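Local coordinates for putative major capsid protein (Cafeteriavirus-dependent mavirus, PDB 6G44) that probably builds the icosahedral shell of the virophage particle as a trimeric capsomer of double jelly-roll subunits, at residues Ile357-Lys362 with Gly368-Leu373; Ser383-Asn388 with Pro430-Leu435; Leu373-Leu378 with Ser392-Ala397. All coordinates share one frame; numbering follows the deposited sequence.

Interaction 1. Residues Ile357-Lys362 with Gly368-Leu373; sequences IGLEIK and GIFREL. With SO4 (sulfate ion), chain B.
I361 and I369 form an antiparallel hydrogen-bonded pair. I361 N gives a bond of 2.8 Å to I369 O, on a lone pair, and I369 N returns one of 2.9 Å to I361 O. G368, at positive phi, also faces I361, making a G1 beta bulge; the type II turn G368-R371 then leaves the hairpin. Beyond it water replaces direct pairing: one donates to I357 O and L373 O, and a second accepts from L359 N, with F370 O and L373 O, both at 2.8 Å, as likely acceptors.

With CG anti to its carbonyl carbon (chi1 -59°), F370 lays its ring beside L359 and I361: CD2 meets I361 CG1 at 3.8 Å and L359 CD2 at 4.2 Å. I369 CG2 sits over one ring face, offset toward the rim. E360 OE1 packs 3.4 Å from R371 CB; the nearest charged pair, E360 OE1 to R371 NE, is 4.5 Å, beyond a salt bridge. R371 NH1 pairs with E372 OE2 at 2.8 Å.

A sulfate, probably from the crystallisation liquor, accepts from F370 N, E372 N and T41 N of the second subunit. Strand 366-369 is outermost in its sheet within this chain; strand 448-457 flanks 355-363, and helix 375-384 packs L381 on F370 and L378 on L359.

Interaction 2. Residues Ser383-Asn388 with Pro430-Leu435; sequences SSNGYN and PSDLGL
N385 and D432 meet where helix 375-384 ends and the loop after strand 425-428 passes by. The contact is small: 70 Å² is buried over both sides, and the nearest CA atoms, those of N385 and D432, stay 9.7 Å apart, so the side chains do the bridging.

Following the first segment, S383 supplies its carbonyl to the helix end, with G386 N bonded to S383 O at 3.0 Å. S384 reaches the loop through water: a water lies 2.8 Å from S384 OG and 2.7 Å from D432 OD1, placed to donate to either. N385 makes the direct link. With CG anti to the carbonyl carbon, the N385 side chain is sent toward the loop, and it and D432 come at each other from opposite directions. N385 ND2 donates to D432 OD2 over 2.9 Å with an angle of 155° at the hydrogen. The acceptor is met on its syn side, 27° out of the carboxylate plane, and the two flat groups are turned 44° from each other. Both ends of the N385 amide are engaged: OD1 accepts from R429 NE, and ND2 also donates to F427 O, which fixes the amide flip. G386, at positive phi, is the C-prime residue of a Schellman motif, completed by Y387 N bonding to S382 O.

D432 OD2 has its strongest partner in R429 N, so the asparagine is its second donor. This buried carboxylate is thus gripped by two N-H groups at OD2, with a water beside OD1, an environment that would probably favour its ionised form while tying the helix terminus to the loop.

Interaction 3. Residues Leu373-Leu378 with Ser392-Ala397; sequences LEQQQL and SCFSGA
Q375, on the first turn of helix 375-384, meets S395 and F394 at the end of the short helix 391-394 in a mixed contact of side chains with backbone, buried in the second half of the double jelly-roll chain. It combines one amide-to-carbonyl bond with packing on an aromatic ring, and 199 Å² is buried over both sides.

The polar half belongs to Q375. Its CG lies anti to the backbone N (chi1 -167°) and the chain runs on extended, which carries the amide across to S395. There NE2 donates to S395 O at 3.0 Å, a bent bond with 136° at the hydrogen; the N-H reaches the carbonyl from the side, 110° at the oxygen. The stronger partner of NE2 is I356 O. OE1 lies 3.4 Å from S395 CB, and a water donates to both Q375 OE1 and S395 O. S395 OG accepts from A397 N at 3.1 Å, an ST turn just where G396 leaves helical angles with positive phi.

The apolar half belongs to F394, whose ring comes closest to backbone atoms: CE1 lies 3.7 Å from Q375 O and CZ 3.8 Å from L378 C. Among side-chain atoms, CZ is 4.1 Å from L378 CB. The helix that receives the ring begins with a capping box: Q377 N donates to E374 OE1 at 3.0 Å, and E374 N to Q377 OE1 at 2.9 Å.

Around the pair, L378 and F394 both rest on I426 of strand 425-428, while Y379 and Y387 meet the F394 ring edge-to-face. Q375 also leans on I357 of strand 355-363, and L373 and Q377 pack on F42 of the second subunit.

Helix 375-384 ties the three together: its start takes part in interaction 3, its end in interaction 2, and the hairpin of interaction 1 leads into it through L373, shared by interactions 1 and 3. The centre of interaction 1 lies about 13 Å from each of the others, which are about 15 Å apart. F370 CE1 touches D432 O at 3.3 Å and I369 CD1 touches L435 CD2 at 3.6 Å, joining interactions 1 and 2. I357 CG2 meets Q375 NE2 at 3.6 Å, joining 1 and 3, and Y387 OH lies 3.6 Å from F394 CA between 2 and 3. All three border the second subunit; at interaction 1 the sulfate bridges to it.

Interaction 1. Residues Ile357-Lys362 with Gly368-Leu373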
ATOM      1  N   ILE C 357     -28.126  -4.893   8.700  1.00 12.43           N
ATOM      2  CA  ILE C 357     -28.774  -4.072   7.668  1.00 12.50           C
ATOM      3  C   ILE C 357     -29.491  -2.858   8.254  1.00 13.52           C
ATOM      4  O   ILE C 357     -29.881  -1.964   7.502  1.00 14.86           O
ATOM      5  CB  ILE C 357     -29.762  -4.906   6.797  1.00 13.80           C
ATOM      6  CG1 ILE C 357     -30.929  -5.434   7.627  1.00 14.89           C
ATOM      7  CG2 ILE C 357     -29.024  -6.053   6.095  1.00 14.15           C
ATOM      8  CD1 ILE C 357     -32.062  -5.986   6.779  1.00 15.64           C
ATOM      9  N   GLY C 358     -29.638  -2.810   9.583  1.00 12.35           N
ATOM     10  CA  GLY C 358     -30.254  -1.677  10.246  1.00 12.95           C
ATOM     11  C   GLY C 358     -29.794  -1.562  11.677  1.00 13.16           C
ATOM     12  O   GLY C 358     -29.465  -2.561  12.307  1.00 12.46           O
ATOM     13  N   LEU C 359     -29.718  -0.322  12.145  1.00 14.19           N
ATOM     14  CA  LEU C 359     -29.308  -0.015  13.493  1.00 15.87           C
ATOM     15  C   LEU C 359     -30.159   1.117  14.021  1.00 16.75           C
ATOM     16  O   LEU C 359     -30.358   2.096  13.314  1.00 16.99           O
ATOM     17  CB  LEU C 359     -27.821   0.374  13.477  1.00 17.41           C
ATOM     18  CG  LEU C 359     -27.073   0.386  14.787  1.00 18.81           C
ATOM     19  CD1 LEU C 359     -27.044  -0.990  15.440  1.00 18.91           C
ATOM     20  CD2 LEU C 359     -25.658   0.889  14.535  1.00 17.38           C
ATOM     21  N   GLU C 360     -30.682   0.974  15.237  1.00 16.43           N
ATOM     22  CA  GLU C 360     -31.360   2.079  15.919  1.00 17.74           C
ATOM     23  C   GLU C 360     -30.828   2.174  17.343  1.00 16.96           C
ATOM     24  O   GLU C 360     -30.775   1.177  18.053  1.00 17.50           O
ATOM     25  CB  GLU C 360     -32.883   1.885  15.909  1.00 19.97           C
ATOM     26  CG  GLU C 360     -33.454   1.856  14.493  1.00 22.50           C
ATOM     27  CD  GLU C 360     -34.976   1.880  14.419  1.00 26.23           C
ATOM     28  OE1 GLU C 360     -35.501   1.581  13.307  1.00 30.28           O
ATOM     29  OE2 GLU C 360     -35.641   2.202  15.425  1.00 28.38           O
ATOM     30  N   ILE C 361     -30.441   3.391  17.729  1.00 16.12           N
ATOM     31  CA  ILE C 361     -29.816   3.676  19.010  1.00 17.17           C
ATOM     32  C   ILE C 361     -30.742   4.606  19.831  1.00 16.45           C
ATOM     33  O   ILE C 361     -31.259   5.568  19.308  1.00 16.82           O
ATOM     34  CB  ILE C 361     -28.460   4.394  18.861  1.00 17.34           C
ATOM     35  CG1 ILE C 361     -27.541   3.736  17.816  1.00 19.02           C
ATOM     36  CG2 ILE C 361     -27.770   4.480  20.230  1.00 17.89           C
ATOM     37  CD1 ILE C 361     -27.117   2.341  18.148  1.00 18.64           C
ATOM     38  N   LYS C 362     -30.931   4.271  21.107  1.00 18.07           N
ATOM     39  CA  LYS C 362     -31.588   5.166  22.081  1.00 18.35           C
ATOM     40  C   LYS C 362     -30.524   5.593  23.077  1.00 17.01           C
ATOM     41  O   LYS C 362     -29.806   4.742  23.583  1.00 17.46           O
ATOM     42  CB  LYS C 362     -32.703   4.424  22.796  1.00 20.93           C
ATOM     43  CG  LYS C 362     -33.253   5.120  24.036  1.00 23.14           C
ATOM     44  CD  LYS C 362     -34.435   4.324  24.586  1.00 26.01           C
ATOM     45  CE  LYS C 362     -35.070   4.998  25.794  1.00 28.50           C
ATOM     46  NZ  LYS C 362     -34.103   5.174  26.923  1.00 30.41           N
ATOM     47  N   GLY C 368     -34.461   6.065  18.418  1.00 18.91           N
ATOM     48  CA  GLY C 368     -34.524   5.790  16.976  1.00 18.11           C
ATOM     49  C   GLY C 368     -33.370   6.364  16.173  1.00 17.16           C
ATOM     50  O   GLY C 368     -33.495   6.555  14.960  1.00 17.69           O
ATOM     51  N   ILE C 369     -32.244   6.625  16.827  1.00 15.95           N
ATOM     52  CA  ILE C 369     -31.135   7.290  16.127  1.00 14.97           C
ATOM     53  C   ILE C 369     -30.536   6.272  15.138  1.00 14.52           C
ATOM     54  O   ILE C 369     -30.323   5.108  15.492  1.00 14.08           O
ATOM     55  CB  ILE C 369     -30.046   7.779  17.091  1.00 15.41           C
ATOM     56  CG1 ILE C 369     -30.648   8.727  18.149  1.00 16.59           C
ATOM     57  CG2 ILE C 369     -28.916   8.475  16.315  1.00 15.89           C
ATOM     58  CD1 ILE C 369     -29.830   8.762  19.421  1.00 18.04           C
ATOM     59  N   PHE C 370     -30.279   6.747  13.921  1.00 14.63           N
ATOM     60  CA  PHE C 370     -29.766   5.959  12.782  1.00 14.54           C
ATOM     61  C   PHE C 370     -30.836   5.124  12.062  1.00 15.63           C
ATOM     62  O   PHE C 370     -30.496   4.387  11.152  1.00 14.72           O
ATOM     63  CB  PHE C 370     -28.569   5.044  13.125  1.00 14.25           C
ATOM     64  CG  PHE C 370     -27.342   5.744  13.661  1.00 13.20           C
ATOM     65  CD1 PHE C 370     -27.027   7.073  13.359  1.00 14.40           C
ATOM     66  CD2 PHE C 370     -26.452   5.012  14.435  1.00 13.84           C
ATOM     67  CE1 PHE C 370     -25.854   7.654  13.856  1.00 13.69           C
ATOM     68  CE2 PHE C 370     -25.299   5.600  14.927  1.00 13.96           C
ATOM     69  CZ  PHE C 370     -24.999   6.906  14.618  1.00 14.08           C
ATOM     70  N   ARG C 371     -32.106   5.271  12.426  1.00 16.46           N
ATOM     71  CA  ARG C 371     -33.163   4.509  11.734  1.00 18.07           C
ATOM     72  C   ARG C 371     -33.250   4.764  10.232  1.00 17.19           C
ATOM     73  O   ARG C 371     -33.739   3.897   9.513  1.00 18.51           O
ATOM     74  CB  ARG C 371     -34.537   4.739  12.374  1.00 21.79           C
ATOM     75  CG  ARG C 371     -35.084   6.138  12.246  1.00 25.55           C
ATOM     76  CD  ARG C 371     -36.311   6.326  13.145  1.00 30.87           C
ATOM     77  NE  ARG C 371     -37.452   5.567  12.639  1.00 35.73           N
ATOM     78  CZ  ARG C 371     -38.329   5.991  11.721  1.00 41.06           C
ATOM     79  NH1 ARG C 371     -38.235   7.199  11.159  1.00 44.39           N
ATOM     80  NH2 ARG C 371     -39.325   5.189  11.354  1.00 44.31           N
ATOM     81  N   GLU C 372     -32.767   5.910   9.760  1.00 16.82           N
ATOM     82  CA  GLU C 372     -32.799   6.218   8.329  1.00 18.00           C
ATOM     83  C   GLU C 372     -31.568   5.727   7.572  1.00 16.76           C
ATOM     84  O   GLU C 372     -31.445   5.986   6.376  1.00 17.63           O
ATOM     85  CB  GLU C 372     -32.992   7.727   8.106  1.00 20.06           C
ATOM     86  CG  GLU C 372     -34.258   8.316   8.759  1.00 21.50           C
ATOM     87  CD  GLU C 372     -35.580   7.700   8.269  1.00 27.70           C
ATOM     88  OE1 GLU C 372     -35.647   7.140   7.143  1.00 29.03           O
ATOM     89  OE2 GLU C 372     -36.575   7.788   9.037  1.00 30.90           O
ATOM     90  N   LEU C 373     -30.643   5.031   8.258  1.00 14.66           N
ATOM     91  CA  LEU C 373     -29.464   4.468   7.574  1.00 13.41           C
ATOM     92  C   LEU C 373     -29.701   3.081   7.033  1.00 13.29           C
ATOM     93  O   LEU C 373     -30.325   2.254   7.693  1.00 14.91           O
ATOM     94  CB  LEU C 373     -28.276   4.382   8.537  1.00 13.03           C
ATOM     95  CG  LEU C 373     -27.794   5.717   9.104  1.00 12.66           C
ATOM     96  CD1 LEU C 373     -26.518   5.475   9.908  1.00 12.66           C
ATOM     97  CD2 LEU C 373     -27.580   6.813   8.042  1.00 12.91           C
TER
HETATM   98  S   SO4 B 602     -31.975   9.284  11.898  0.70 15.07           S
HETATM   99  O1  SO4 B 602     -33.338   8.895  12.366  0.70 16.49           O
HETATM  100  O2  SO4 B 602     -31.512   8.208  11.001  0.70 14.64           O
HETATM  101  O3  SO4 B 602     -31.092   9.407  13.101  0.70 13.78           O
HETATM  102  O4  SO4 B 602     -32.073  10.566  11.167  0.70 16.87           O
HETATM  103  O   HOH W   1     -32.000  -0.215   7.342  1.00 31.35           O
HETATM  104  O   HOH W   2     -30.775   1.674  10.375  1.00 16.77           O

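Interaction 2. Residues Ser383-Asn388 with Pro430-Leu435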
ATOM      1  N   SER C 383     -16.586   2.662   8.745  1.00 10.01           N
ATOM      2  CA  SER C 383     -15.323   3.016   8.080  1.00 10.17           C
ATOM      3  C   SER C 383     -14.793   4.376   8.520  1.00 10.71           C
ATOM      4  O   SER C 383     -13.564   4.554   8.622  1.00 11.07           O
ATOM      5  CB  SER C 383     -15.495   2.973   6.570  1.00 10.43           C
ATOM      6  OG  SER C 383     -15.814   1.661   6.131  1.00 11.53           O
ATOM      7  N   SER C 384     -15.690   5.305   8.861  1.00 10.47           N
ATOM      8  CA  SER C 384     -15.262   6.621   9.364  1.00 10.72           C
ATOM      9  C   SER C 384     -14.560   6.535  10.709  1.00 10.97           C
ATOM     10  O   SER C 384     -13.846   7.458  11.099  1.00 12.84           O
ATOM     11  CB  SER C 384     -16.444   7.601   9.439  1.00 11.36           C
ATOM     12  OG  SER C 384     -17.267   7.359  10.559  1.00 11.82           O
ATOM     13  N   ASN C 385     -14.776   5.421  11.400  1.00 10.23           N
ATOM     14  CA  ASN C 385     -14.194   5.113  12.691  1.00 10.73           C
ATOM     15  C   ASN C 385     -13.179   3.984  12.596  1.00 11.41           C
ATOM     16  O   ASN C 385     -12.854   3.327  13.612  1.00 13.67           O
ATOM     17  CB  ASN C 385     -15.330   4.803  13.668  1.00 11.05           C
ATOM     18  CG  ASN C 385     -16.151   6.024  13.953  1.00 10.86           C
ATOM     19  OD1 ASN C 385     -15.585   7.106  14.229  1.00 12.19           O
ATOM     20  ND2 ASN C 385     -17.494   5.917  13.822  1.00 11.11           N
ATOM     21  N   GLY C 386     -12.671   3.744  11.391  1.00 10.41           N
ATOM     22  CA  GLY C 386     -11.535   2.867  11.173  1.00 10.58           C
ATOM     23  C   GLY C 386     -11.820   1.505  10.587  1.00 10.67           C
ATOM     24  O   GLY C 386     -10.862   0.791  10.267  1.00 10.54           O
ATOM     25  N   TYR C 387     -13.089   1.114  10.393  1.00 10.25           N
ATOM     26  CA  TYR C 387     -13.378  -0.204   9.826  1.00 10.27           C
ATOM     27  C   TYR C 387     -12.580  -0.394   8.545  1.00 10.12           C
ATOM     28  O   TYR C 387     -12.637   0.452   7.666  1.00 11.75           O
ATOM     29  CB  TYR C 387     -14.867  -0.378   9.578  1.00 10.20           C
ATOM     30  CG  TYR C 387     -15.213  -1.775   9.163  1.00  9.78           C
ATOM     31  CD1 TYR C 387     -15.413  -2.786  10.119  1.00 10.30           C
ATOM     32  CD2 TYR C 387     -15.357  -2.102   7.819  1.00  9.87           C
ATOM     33  CE1 TYR C 387     -15.679  -4.096   9.755  1.00 10.06           C
ATOM     34  CE2 TYR C 387     -15.648  -3.396   7.434  1.00 10.09           C
ATOM     35  CZ  TYR C 387     -15.846  -4.386   8.396  1.00 10.29           C
ATOM     36  OH  TYR C 387     -16.148  -5.685   8.004  1.00 10.44           O
ATOM     37  N   ASN C 388     -11.885  -1.524   8.452  1.00 10.31           N
ATOM     38  CA  ASN C 388     -10.777  -1.690   7.490  1.00 11.00           C
ATOM     39  C   ASN C 388     -10.958  -2.797   6.468  1.00 11.45           C
ATOM     40  O   ASN C 388     -10.004  -3.146   5.781  1.00 13.28           O
ATOM     41  CB  ASN C 388      -9.441  -1.846   8.238  1.00 11.85           C
ATOM     42  CG  ASN C 388      -9.397  -3.080   9.101  1.00 12.63           C
ATOM     43  OD1 ASN C 388     -10.178  -4.020   8.919  1.00 13.19           O
ATOM     44  ND2 ASN C 388      -8.483  -3.080  10.090  1.00 12.60           N
ATOM     45  N   PRO C 430     -20.036   8.740  20.268  1.00 11.66           N
ATOM     46  CA  PRO C 430     -21.191   9.548  20.698  1.00 12.50           C
ATOM     47  C   PRO C 430     -21.419  10.771  19.793  1.00 12.55           C
ATOM     48  O   PRO C 430     -22.573  11.161  19.543  1.00 13.71           O
ATOM     49  CB  PRO C 430     -20.846   9.922  22.145  1.00 13.67           C
ATOM     50  CG  PRO C 430     -19.432   9.607  22.334  1.00 13.63           C
ATOM     51  CD  PRO C 430     -19.056   8.541  21.352  1.00 12.88           C
ATOM     52  N   SER C 431     -20.349  11.333  19.249  1.00 12.49           N
ATOM     53  CA  SER C 431     -20.473  12.458  18.311  1.00 13.14           C
ATOM     54  C   SER C 431     -21.162  12.076  17.002  1.00 13.48           C
ATOM     55  O   SER C 431     -21.775  12.930  16.363  1.00 15.26           O
ATOM     56  CB  SER C 431     -19.116  13.115  18.079  1.00 14.56           C
ATOM     57  OG  SER C 431     -18.120  12.201  17.638  1.00 15.26           O
ATOM     58  N   ASP C 432     -21.121  10.809  16.619  1.00 12.18           N
ATOM     59  CA  ASP C 432     -21.851  10.368  15.414  1.00 12.06           C
ATOM     60  C   ASP C 432     -23.359  10.423  15.566  1.00 12.49           C
ATOM     61  O   ASP C 432     -24.080  10.399  14.568  1.00 12.54           O
ATOM     62  CB  ASP C 432     -21.436   8.961  14.989  1.00 12.30           C
ATOM     63  CG  ASP C 432     -19.989   8.875  14.581  1.00 12.49           C
ATOM     64  OD1 ASP C 432     -19.474   9.840  13.952  1.00 13.51           O
ATOM     65  OD2 ASP C 432     -19.343   7.849  14.907  1.00 12.61           O
ATOM     66  N   LEU C 433     -23.846  10.447  16.794  1.00 13.21           N
ATOM     67  CA  LEU C 433     -25.294  10.362  17.086  1.00 12.95           C
ATOM     68  C   LEU C 433     -26.046  11.676  16.913  1.00 14.10           C
ATOM     69  O   LEU C 433     -27.273  11.645  16.857  1.00 15.24           O
ATOM     70  CB  LEU C 433     -25.497   9.868  18.529  1.00 13.89           C
ATOM     71  CG  LEU C 433     -24.947   8.465  18.852  1.00 13.59           C
ATOM     72  CD1 LEU C 433     -24.968   8.247  20.356  1.00 14.73           C
ATOM     73  CD2 LEU C 433     -25.734   7.365  18.163  1.00 13.97           C
ATOM     74  N   GLY C 434     -25.343  12.812  16.838  1.00 14.31           N
ATOM     75  CA  GLY C 434     -25.996  14.099  16.664  1.00 16.10           C
ATOM     76  C   GLY C 434     -26.997  14.404  17.752  1.00 16.73           C
ATOM     77  O   GLY C 434     -28.070  14.952  17.478  1.00 18.53           O
ATOM     78  N   LEU C 435     -26.640  14.105  19.001  1.00 16.43           N
ATOM     79  CA  LEU C 435     -27.596  14.204  20.100  1.00 16.71           C
ATOM     80  C   LEU C 435     -27.932  15.649  20.382  1.00 18.93           C
ATOM     81  O   LEU C 435     -27.065  16.531  20.352  1.00 19.88           O
ATOM     82  CB  LEU C 435     -27.046  13.562  21.379  1.00 16.92           C
ATOM     83  CG  LEU C 435     -26.753  12.054  21.346  1.00 17.29           C
ATOM     84  CD1 LEU C 435     -25.995  11.611  22.580  1.00 17.79           C
ATOM     85  CD2 LEU C 435     -28.026  11.237  21.230  1.00 17.35           C
TER
HETATM   86  O   HOH W   3     -17.247   9.287  12.535  1.00 22.91           O

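Interaction 3. Residues Leu373-Leu378 with Ser392-Ala397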
ATOM      1  N   LEU C 373     -30.643   5.031   8.258  1.00 14.66           N
ATOM      2  CA  LEU C 373     -29.464   4.468   7.574  1.00 13.41           C
ATOM      3  C   LEU C 373     -29.701   3.081   7.033  1.00 13.29           C
ATOM      4  O   LEU C 373     -30.325   2.254   7.693  1.00 14.91           O
ATOM      5  CB  LEU C 373     -28.276   4.382   8.537  1.00 13.03           C
ATOM      6  CG  LEU C 373     -27.794   5.717   9.104  1.00 12.66           C
ATOM      7  CD1 LEU C 373     -26.518   5.475   9.908  1.00 12.66           C
ATOM      8  CD2 LEU C 373     -27.580   6.813   8.042  1.00 12.91           C
ATOM      9  N   GLU C 374     -29.193   2.829   5.836  1.00 12.98           N
ATOM     10  CA  GLU C 374     -29.218   1.503   5.249  1.00 13.52           C
ATOM     11  C   GLU C 374     -27.790   0.930   5.319  1.00 13.73           C
ATOM     12  O   GLU C 374     -26.876   1.576   5.835  1.00 13.16           O
ATOM     13  CB  GLU C 374     -29.844   1.492   3.842  1.00 13.75           C
ATOM     14  CG  GLU C 374     -29.753   2.755   2.983  1.00 14.50           C
ATOM     15  CD  GLU C 374     -28.355   3.094   2.494  1.00 15.14           C
ATOM     16  OE1 GLU C 374     -27.374   2.476   2.944  1.00 14.97           O
ATOM     17  OE2 GLU C 374     -28.225   4.007   1.639  1.00 16.69           O
ATOM     18  N   GLN C 375     -27.610  -0.263   4.799  1.00 14.16           N
ATOM     19  CA  GLN C 375     -26.382  -1.015   5.052  1.00 13.76           C
ATOM     20  C   GLN C 375     -25.133  -0.308   4.531  1.00 14.17           C
ATOM     21  O   GLN C 375     -24.087  -0.289   5.220  1.00 13.60           O
ATOM     22  CB  GLN C 375     -26.490  -2.440   4.495  1.00 14.33           C
ATOM     23  CG  GLN C 375     -25.390  -3.349   4.988  1.00 13.89           C
ATOM     24  CD  GLN C 375     -25.624  -4.788   4.597  1.00 13.14           C
ATOM     25  OE1 GLN C 375     -25.889  -5.113   3.439  1.00 14.61           O
ATOM     26  NE2 GLN C 375     -25.489  -5.661   5.569  1.00 13.03           N
ATOM     27  N   GLN C 376     -25.199   0.283   3.351  1.00 13.28           N
ATOM     28  CA  GLN C 376     -24.059   1.014   2.789  1.00 13.74           C
ATOM     29  C   GLN C 376     -23.676   2.199   3.684  1.00 13.22           C
ATOM     30  O   GLN C 376     -22.499   2.432   3.928  1.00 12.85           O
ATOM     31  CB  GLN C 376     -24.352   1.501   1.378  1.00 15.92           C
ATOM     32  CG  GLN C 376     -23.131   2.108   0.698  1.00 17.60           C
ATOM     33  CD  GLN C 376     -22.021   1.083   0.404  1.00 18.58           C
ATOM     34  OE1 GLN C 376     -20.828   1.339   0.636  1.00 25.33           O
ATOM     35  NE2 GLN C 376     -22.403  -0.059  -0.088  1.00 21.62           N
ATOM     36  N   GLN C 377     -24.668   2.908   4.220  1.00 12.35           N
ATOM     37  CA  GLN C 377     -24.375   4.013   5.123  1.00 11.79           C
ATOM     38  C   GLN C 377     -23.810   3.507   6.428  1.00 11.65           C
ATOM     39  O   GLN C 377     -22.965   4.166   7.025  1.00 11.45           O
ATOM     40  CB  GLN C 377     -25.627   4.842   5.360  1.00 11.71           C
ATOM     41  CG  GLN C 377     -26.093   5.590   4.123  1.00 12.24           C
ATOM     42  CD  GLN C 377     -27.517   6.116   4.260  1.00 12.13           C
ATOM     43  OE1 GLN C 377     -28.440   5.346   4.506  1.00 13.62           O
ATOM     44  NE2 GLN C 377     -27.694   7.442   4.124  1.00 13.76           N
ATOM     45  N   LEU C 378     -24.298   2.374   6.921  1.00 11.30           N
ATOM     46  CA  LEU C 378     -23.718   1.765   8.141  1.00 10.74           C
ATOM     47  C   LEU C 378     -22.240   1.396   7.924  1.00 10.57           C
ATOM     48  O   LEU C 378     -21.403   1.558   8.820  1.00 10.56           O
ATOM     49  CB  LEU C 378     -24.530   0.562   8.584  1.00 10.99           C
ATOM     50  CG  LEU C 378     -25.947   0.904   9.094  1.00 11.65           C
ATOM     51  CD1 LEU C 378     -26.680  -0.403   9.335  1.00 12.37           C
ATOM     52  CD2 LEU C 378     -25.947   1.787  10.315  1.00 11.47           C
ATOM     53  N   SER C 392     -18.244  -6.187   0.835  1.00  9.17           N
ATOM     54  CA  SER C 392     -18.760  -7.566   0.694  1.00  9.42           C
ATOM     55  C   SER C 392     -18.475  -8.426   1.929  1.00  9.72           C
ATOM     56  O   SER C 392     -19.167  -9.413   2.125  1.00 10.81           O
ATOM     57  CB  SER C 392     -18.221  -8.257  -0.560  1.00 10.13           C
ATOM     58  OG  SER C 392     -16.827  -8.312  -0.557  1.00 10.02           O
ATOM     59  N   CYS C 393     -17.493  -8.057   2.741  1.00  9.68           N
ATOM     60  CA  CYS C 393     -17.281  -8.708   4.035  1.00 10.30           C
ATOM     61  C   CYS C 393     -18.312  -8.203   5.017  1.00 10.09           C
ATOM     62  O   CYS C 393     -19.137  -8.978   5.511  1.00 10.49           O
ATOM     63  CB  CYS C 393     -15.875  -8.394   4.499  1.00 10.47           C
ATOM     64  SG  CYS C 393     -15.498  -8.876   6.198  1.00 11.85           S
ATOM     65  N   PHE C 394     -18.292  -6.889   5.239  1.00  9.74           N
ATOM     66  CA  PHE C 394     -19.235  -6.219   6.140  1.00  9.79           C
ATOM     67  C   PHE C 394     -20.687  -6.592   5.922  1.00  9.81           C
ATOM     68  O   PHE C 394     -21.434  -6.832   6.861  1.00 11.17           O
ATOM     69  CB  PHE C 394     -19.064  -4.705   5.985  1.00  9.62           C
ATOM     70  CG  PHE C 394     -19.979  -3.887   6.850  1.00  9.82           C
ATOM     71  CD1 PHE C 394     -21.259  -3.532   6.409  1.00 10.18           C
ATOM     72  CD2 PHE C 394     -19.555  -3.452   8.082  1.00 10.11           C
ATOM     73  CE1 PHE C 394     -22.093  -2.781   7.184  1.00 10.53           C
ATOM     74  CE2 PHE C 394     -20.401  -2.687   8.882  1.00 10.28           C
ATOM     75  CZ  PHE C 394     -21.659  -2.358   8.422  1.00 10.67           C
ATOM     76  N   SER C 395     -21.083  -6.687   4.663  1.00 10.54           N
ATOM     77  CA  SER C 395     -22.498  -6.828   4.369  1.00 10.22           C
ATOM     78  C   SER C 395     -23.074  -8.196   4.724  1.00 10.61           C
ATOM     79  O   SER C 395     -24.286  -8.318   4.881  1.00 11.03           O
ATOM     80  CB  SER C 395     -22.812  -6.559   2.902  1.00 10.43           C
ATOM     81  OG  SER C 395     -22.291  -7.574   2.068  1.00 11.11           O
ATOM     82  N   GLY C 396     -22.251  -9.240   4.740  1.00 10.82           N
ATOM     83  CA  GLY C 396     -22.791 -10.601   4.924  1.00 10.67           C
ATOM     84  C   GLY C 396     -23.600 -11.090   3.718  1.00 11.16           C
ATOM     85  O   GLY C 396     -24.304 -12.067   3.820  1.00 11.71           O
ATOM     86  N   ALA C 397     -23.472 -10.418   2.570  1.00 11.05           N
ATOM     87  CA  ALA C 397     -24.202 -10.812   1.359  1.00 11.03           C
ATOM     88  C   ALA C 397     -23.651 -12.087   0.755  1.00 10.93           C
ATOM     89  O   ALA C 397     -22.531 -12.505   1.053  1.00 10.66           O
ATOM     90  CB  ALA C 397     -24.202  -9.674   0.345  1.00 11.16           C
TER
HETATM   91  O   HOH W   4     -26.243  -8.062   2.795  1.00 13.70           O